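PDB 5IN1: MRG701 from Oryza sativa, which probably reads methylated histone tails through its chromodomain, as relatives in the MRG family do, and takes part in regulating transcription. Local coordinates for residues 35-40 against 44-49; 53-56 against 60-63. All blocks are in the same frame, centred on the assembly; numbering follows the deposited sequence.

Contact 1 and contact 2 follow one another along the chain, with centres about 16 Å apart and on opposite sides of the chain's centre. Both involve the same antiparallel sheet. Contact 1 is partly buried and pairs two neighbouring strands, 31-38 and 47-50. It combines backbone bonds, an aromatic pair and charged or polar side chains. Contact 2 lies at the surface, where strand 54-56 at the other edge of the sheet meets helix 59-70. It is much smaller and rests on a single hydrogen bond, from a side-chain amide to a backbone carbonyl. The two are joined by a salt bridge, E47 OE1 to R53 NH2 at 2.9 Å, and by packing of V49 on L54.

Contact 1. Residues 35-40 against 44-49; sequences HVHYLG and SWDEWV
H35 turns its CG away from its own backbone N (chi1 -156°), which carries the imidazole across to W48. E47 takes the tighter rotamer, CG between N and carbonyl carbon (chi1 65°), and its extended chain then reaches the Y38 hydroxyl. The H35 ring sets its edge against the face of the W48 five-membered ring, with CD2 leading. The planes stand at 81°, a T-shaped pair. H35 CB sits over the W48 six-membered ring as a CH-pi contact, 3.8 Å from its centroid. The H35 ring ND1 bonds to Q23 on strand 16-28.

H37 ND1 gives a nearly straight bond to D46 OD1 at 2.7 Å, meeting the oxygen on its syn side. The carboxylate is close to perpendicular to the ring. A water bridges the same OD1 to Y38 N, while OD2 forms a salt bridge with K43 and a hydrogen bond with Q23. Y38 OH donates to the anti lone pair of E47 OE1 at 2.5 Å. That oxygen also takes a salt bridge from R53, so two donors fix it.

The backbone pairs V36 with E47: V36 N to E47 O at 2.9 Å and E47 N to V36 O at 3.2 Å. H35 and W48 form the next, non-hydrogen-bonded pair. This is an antiparallel beta hairpin within the chromodomain's sheet.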
loop_
_atom_site.group_PDB
_atom_site.type_symbol
_atom_site.label_atom_id
_atom_site.label_comp_id
_atom_site.label_asym_id
_atom_site.label_seq_id
_atom_site.Cartn_x
_atom_site.Cartn_y
_atom_site.Cartn_z
ATOM N N HIS A 35 0.133 -11.748 -5.043
ATOM C CA HIS A 35 0.251 -13.187 -5.215
ATOM C C HIS A 35 -0.956 -13.580 -6.032
ATOM O O HIS A 35 -2.087 -13.390 -5.592
ATOM C CB HIS A 35 0.296 -13.939 -3.873
ATOM C CG HIS A 35 0.956 -15.280 -3.955
ATOM N ND1 HIS A 35 0.259 -16.446 -4.209
ATOM C CD2 HIS A 35 2.258 -15.647 -3.819
ATOM C CE1 HIS A 35 1.100 -17.467 -4.219
ATOM N NE2 HIS A 35 2.315 -17.011 -3.983
ATOM N N VAL A 36 -0.712 -14.087 -7.237
ATOM C CA VAL A 36 -1.797 -14.351 -8.170
ATOM C C VAL A 36 -1.910 -15.824 -8.513
ATOM O O VAL A 36 -0.927 -16.563 -8.484
ATOM C CB VAL A 36 -1.628 -13.532 -9.476
ATOM C CG1 VAL A 36 -1.640 -12.021 -9.165
ATOM C CG2 VAL A 36 -0.363 -13.947 -10.262
ATOM N N HIS A 37 -3.142 -16.230 -8.822
ATOM C CA HIS A 37 -3.435 -17.544 -9.367
ATOM C C HIS A 37 -3.933 -17.360 -10.804
ATOM O O HIS A 37 -4.822 -16.548 -11.030
ATOM C CB HIS A 37 -4.491 -18.270 -8.517
ATOM C CG HIS A 37 -5.001 -19.524 -9.160
ATOM N ND1 HIS A 37 -4.215 -20.641 -9.304
ATOM C CD2 HIS A 37 -6.189 -19.820 -9.741
ATOM C CE1 HIS A 37 -4.894 -21.582 -9.940
ATOM N NE2 HIS A 37 -6.101 -21.110 -10.211
ATOM N N TYR A 38 -3.348 -18.090 -11.753
ATOM C CA TYR A 38 -3.754 -18.007 -13.148
ATOM C C TYR A 38 -4.953 -18.914 -13.346
ATOM O O TYR A 38 -4.876 -20.103 -13.028
ATOM C CB TYR A 38 -2.594 -18.391 -14.077
ATOM C CG TYR A 38 -1.393 -17.473 -13.917
ATOM C CD1 TYR A 38 -1.231 -16.361 -14.741
ATOM C CD2 TYR A 38 -0.437 -17.702 -12.926
ATOM C CE1 TYR A 38 -0.136 -15.508 -14.587
ATOM C CE2 TYR A 38 0.665 -16.865 -12.776
ATOM C CZ TYR A 38 0.791 -15.764 -13.592
ATOM O OH TYR A 38 1.886 -14.932 -13.426
ATOM N N LEU A 39 -6.064 -18.359 -13.831
ATOM C CA LEU A 39 -7.312 -19.134 -13.829
ATOM C C LEU A 39 -7.201 -20.328 -14.773
ATOM O O LEU A 39 -6.831 -20.181 -15.947
ATOM C CB LEU A 39 -8.512 -18.276 -14.225
ATOM C CG LEU A 39 -8.752 -17.042 -13.362
ATOM C CD1 LEU A 39 -10.112 -16.444 -13.665
ATOM C CD2 LEU A 39 -8.612 -17.373 -11.875
ATOM N N GLY A 40 -7.545 -21.509 -14.256
ATOM C CA GLY A 40 -7.470 -22.741 -15.020
ATOM C C GLY A 40 -6.101 -23.405 -15.016
ATOM O O GLY A 40 -5.953 -24.497 -15.572
ATOM N N SER A 44 0.725 -24.741 -8.813
ATOM C CA SER A 44 2.183 -24.642 -8.933
ATOM C C SER A 44 2.642 -23.316 -9.526
ATOM O O SER A 44 3.733 -22.841 -9.208
ATOM C CB SER A 44 2.741 -25.782 -9.791
ATOM O OG SER A 44 2.658 -27.023 -9.111
ATOM N N TRP A 45 1.822 -22.714 -10.388
ATOM C CA TRP A 45 2.219 -21.466 -11.020
ATOM C C TRP A 45 1.854 -20.216 -10.206
ATOM O O TRP A 45 2.248 -19.121 -10.593
ATOM C CB TRP A 45 1.614 -21.356 -12.429
ATOM C CG TRP A 45 2.274 -22.232 -13.470
ATOM C CD1 TRP A 45 1.741 -23.344 -14.056
ATOM C CD2 TRP A 45 3.572 -22.050 -14.052
ATOM N NE1 TRP A 45 2.627 -23.866 -14.969
ATOM C CE2 TRP A 45 3.762 -23.101 -14.977
ATOM C CE3 TRP A 45 4.594 -21.120 -13.874
ATOM C CZ2 TRP A 45 4.929 -23.233 -15.733
ATOM C CZ3 TRP A 45 5.759 -21.260 -14.627
ATOM C CH2 TRP A 45 5.908 -22.305 -15.539
ATOM N N ASP A 46 1.137 -20.369 -9.091
ATOM C CA ASP A 46 0.822 -19.220 -8.234
ATOM C C ASP A 46 2.113 -18.526 -7.813
ATOM O O ASP A 46 3.080 -19.201 -7.438
ATOM C CB ASP A 46 0.058 -19.645 -6.987
ATOM C CG ASP A 46 -1.318 -20.203 -7.285
ATOM O OD1 ASP A 46 -1.713 -20.341 -8.464
ATOM O OD2 ASP A 46 -2.007 -20.533 -6.305
ATOM N N GLU A 47 2.143 -17.202 -7.887
ATOM C CA GLU A 47 3.408 -16.502 -7.672
ATOM C C GLU A 47 3.195 -15.041 -7.331
ATOM O O GLU A 47 2.139 -14.470 -7.609
ATOM C CB GLU A 47 4.296 -16.608 -8.907
ATOM C CG GLU A 47 3.703 -15.901 -10.119
ATOM C CD GLU A 47 4.590 -15.996 -11.349
ATOM O OE1 GLU A 47 4.075 -15.755 -12.459
ATOM O OE2 GLU A 47 5.785 -16.337 -11.213
ATOM N N TRP A 48 4.213 -14.443 -6.721
ATOM C CA TRP A 48 4.246 -13.009 -6.499
ATOM C C TRP A 48 4.655 -12.288 -7.762
ATOM O O TRP A 48 5.658 -12.642 -8.390
ATOM C CB TRP A 48 5.252 -12.627 -5.408
ATOM C CG TRP A 48 4.896 -13.019 -4.024
ATOM C CD1 TRP A 48 5.476 -14.008 -3.279
ATOM C CD2 TRP A 48 3.905 -12.417 -3.188
ATOM N NE1 TRP A 48 4.897 -14.065 -2.042
ATOM C CE2 TRP A 48 3.927 -13.098 -1.958
ATOM C CE3 TRP A 48 2.998 -11.362 -3.363
ATOM C CZ2 TRP A 48 3.071 -12.766 -0.905
ATOM C CZ3 TRP A 48 2.146 -11.032 -2.318
ATOM C CH2 TRP A 48 2.191 -11.733 -1.101
ATOM N N VAL A 49 3.892 -11.268 -8.134
ATOM C CA VAL A 49 4.279 -10.409 -9.237
ATOM C C VAL A 49 4.129 -8.941 -8.881
ATOM O O VAL A 49 3.348 -8.567 -7.993
ATOM C CB VAL A 49 3.436 -10.706 -10.499
ATOM C CG1 VAL A 49 3.581 -12.174 -10.926
ATOM C CG2 VAL A 49 1.987 -10.354 -10.254
HETATM O O HOH W 1 -1.547 -20.426 -11.157
#

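Contact 2. Residues 53-56 against 60-63; sequences RLLK and ENIR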
loop_
_atom_site.group_PDB
_atom_site.type_symbol
_atom_site.label_atom_id
_atom_site.label_comp_id
_atom_site.label_asym_id
_atom_site.label_seq_id
_atom_site.Cartn_x
_atom_site.Cartn_y
_atom_site.Cartn_z
ATOM N N ARG A 53 3.583 -6.695 -14.417
ATOM C CA ARG A 53 3.083 -7.959 -14.952
ATOM C C ARG A 53 1.572 -8.003 -15.143
ATOM O O ARG A 53 1.063 -8.966 -15.724
ATOM C CB ARG A 53 3.502 -9.110 -14.036
ATOM C CG ARG A 53 5.002 -9.420 -14.073
ATOM C CD ARG A 53 5.367 -10.342 -15.285
ATOM N NE ARG A 53 4.716 -11.651 -15.242
ATOM C CZ ARG A 53 5.134 -12.683 -14.506
ATOM N NH1 ARG A 53 6.204 -12.577 -13.742
ATOM N NH2 ARG A 53 4.472 -13.831 -14.537
ATOM N N LEU A 54 0.869 -6.988 -14.640
ATOM C CA LEU A 54 -0.586 -7.010 -14.537
ATOM C C LEU A 54 -1.251 -5.861 -15.290
ATOM O O LEU A 54 -0.673 -4.771 -15.470
ATOM C CB LEU A 54 -1.023 -6.948 -13.073
ATOM C CG LEU A 54 -0.501 -8.051 -12.153
ATOM C CD1 LEU A 54 -1.048 -7.854 -10.740
ATOM C CD2 LEU A 54 -0.845 -9.435 -12.699
ATOM N N LEU A 55 -2.497 -6.093 -15.671
ATOM C CA LEU A 55 -3.360 -5.074 -16.253
ATOM C C LEU A 55 -4.744 -5.192 -15.630
ATOM O O LEU A 55 -5.255 -6.297 -15.430
ATOM C CB LEU A 55 -3.447 -5.232 -17.778
ATOM C CG LEU A 55 -2.195 -4.883 -18.595
ATOM C CD1 LEU A 55 -2.396 -5.308 -20.033
ATOM C CD2 LEU A 55 -1.926 -3.378 -18.516
ATOM N N LYS A 56 -5.371 -4.057 -15.349
ATOM C CA LYS A 56 -6.748 -4.045 -14.865
ATOM C C LYS A 56 -7.655 -4.730 -15.890
ATOM O O LYS A 56 -7.420 -4.623 -17.089
ATOM C CB LYS A 56 -7.208 -2.609 -14.615
ATOM C CG LYS A 56 -8.507 -2.505 -13.854
ATOM C CD LYS A 56 -8.810 -1.085 -13.437
ATOM C CE LYS A 56 -10.142 -1.015 -12.706
ATOM N NZ LYS A 56 -10.367 0.353 -12.157
ATOM N N GLU A 60 -10.426 -2.047 -22.558
ATOM C CA GLU A 60 -9.249 -1.728 -23.364
ATOM C C GLU A 60 -8.148 -2.778 -23.194
ATOM O O GLU A 60 -7.517 -3.174 -24.165
ATOM C CB GLU A 60 -8.713 -0.348 -23.014
ATOM C CG GLU A 60 -7.545 0.093 -23.895
ATOM C CD GLU A 60 -7.606 1.574 -24.225
ATOM O OE1 GLU A 60 -8.680 2.174 -24.037
ATOM O OE2 GLU A 60 -6.605 2.121 -24.705
ATOM N N ASN A 61 -7.936 -3.240 -21.967
ATOM C CA ASN A 61 -6.886 -4.219 -21.740
ATOM C C ASN A 61 -7.296 -5.598 -22.235
ATOM O O ASN A 61 -6.449 -6.374 -22.668
ATOM C CB ASN A 61 -6.511 -4.259 -20.262
ATOM C CG ASN A 61 -5.799 -3.004 -19.818
ATOM O OD1 ASN A 61 -5.120 -2.352 -20.622
ATOM N ND2 ASN A 61 -5.944 -2.658 -18.546
ATOM N N ILE A 62 -8.589 -5.895 -22.205
ATOM C CA ILE A 62 -9.072 -7.137 -22.773
ATOM C C ILE A 62 -8.880 -7.100 -24.292
ATOM O O ILE A 62 -8.527 -8.113 -24.914
ATOM C CB ILE A 62 -10.549 -7.394 -22.397
ATOM C CG1 ILE A 62 -10.648 -7.668 -20.896
ATOM C CG2 ILE A 62 -11.087 -8.550 -23.194
ATOM C CD1 ILE A 62 -12.058 -7.710 -20.362
ATOM N N ARG A 63 -9.074 -5.927 -24.889
ATOM C CA ARG A 63 -8.803 -5.765 -26.320
ATOM C C ARG A 63 -7.311 -5.995 -26.624
ATOM O O ARG A 63 -6.973 -6.533 -27.677
ATOM C CB ARG A 63 -9.224 -4.370 -26.807
ATOM C CG ARG A 63 -10.717 -4.104 -26.848
ATOM C CD ARG A 63 -11.440 -5.027 -27.792
ATOM N NE ARG A 63 -12.868 -4.716 -27.785
ATOM C CZ ARG A 63 -13.552 -4.267 -28.836
ATOM N NH1 ARG A 63 -12.956 -4.109 -30.013
ATOM N NH2 ARG A 63 -14.845 -4.000 -28.710
#
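N61 reaches from the helix across to residues 53-56 and bonds to the backbone of K56. Its ND2 donates to K56 O at 2.9 Å. The N-H points almost straight at the oxygen, at 165°. The acceptor lies nearly in the plane of the N61 amide. Seen from the carbonyl, the donor comes in at a bent angle of 131° and somewhat out of the carbonyl plane.

L55 supplies the apolar half of the contact. Its CB lies 3.7 Å from N61 ND2. Its two methyls, CD1 and CD2, approach OD1 at the other end of the amide. The L55 and N61 side chains meet at a slant, with L55 CB beside ND2 and the methyls near OD1, CD2 about as near ND2. N61 CB comes within 3.3 Å of K56 O.

The N61 torsion sets this up. CG lies opposite the carbonyl carbon (chi1 -69°), and the amide leaves the helix toward the strand. K56 offers its main chain here, while its extended side chain leads away from the helix. Cutting N61 back to an alanine is likely to leave K56 O without this donor and L55 with less cover on its helix-facing side.

Further out, N61 N is bonded to T58 OG1 near the start of the helix. The N61 side chain also touches L10 on strand 8-13. L55 pairs with that same L10 through the backbone, which ties its strand to the sheet.

Across these two segments, the helix is held to the strand by one polar bond to the main chain and light packing on a leucine. The bond needs an amide N-H but no charge, so it should depend little on ionisation.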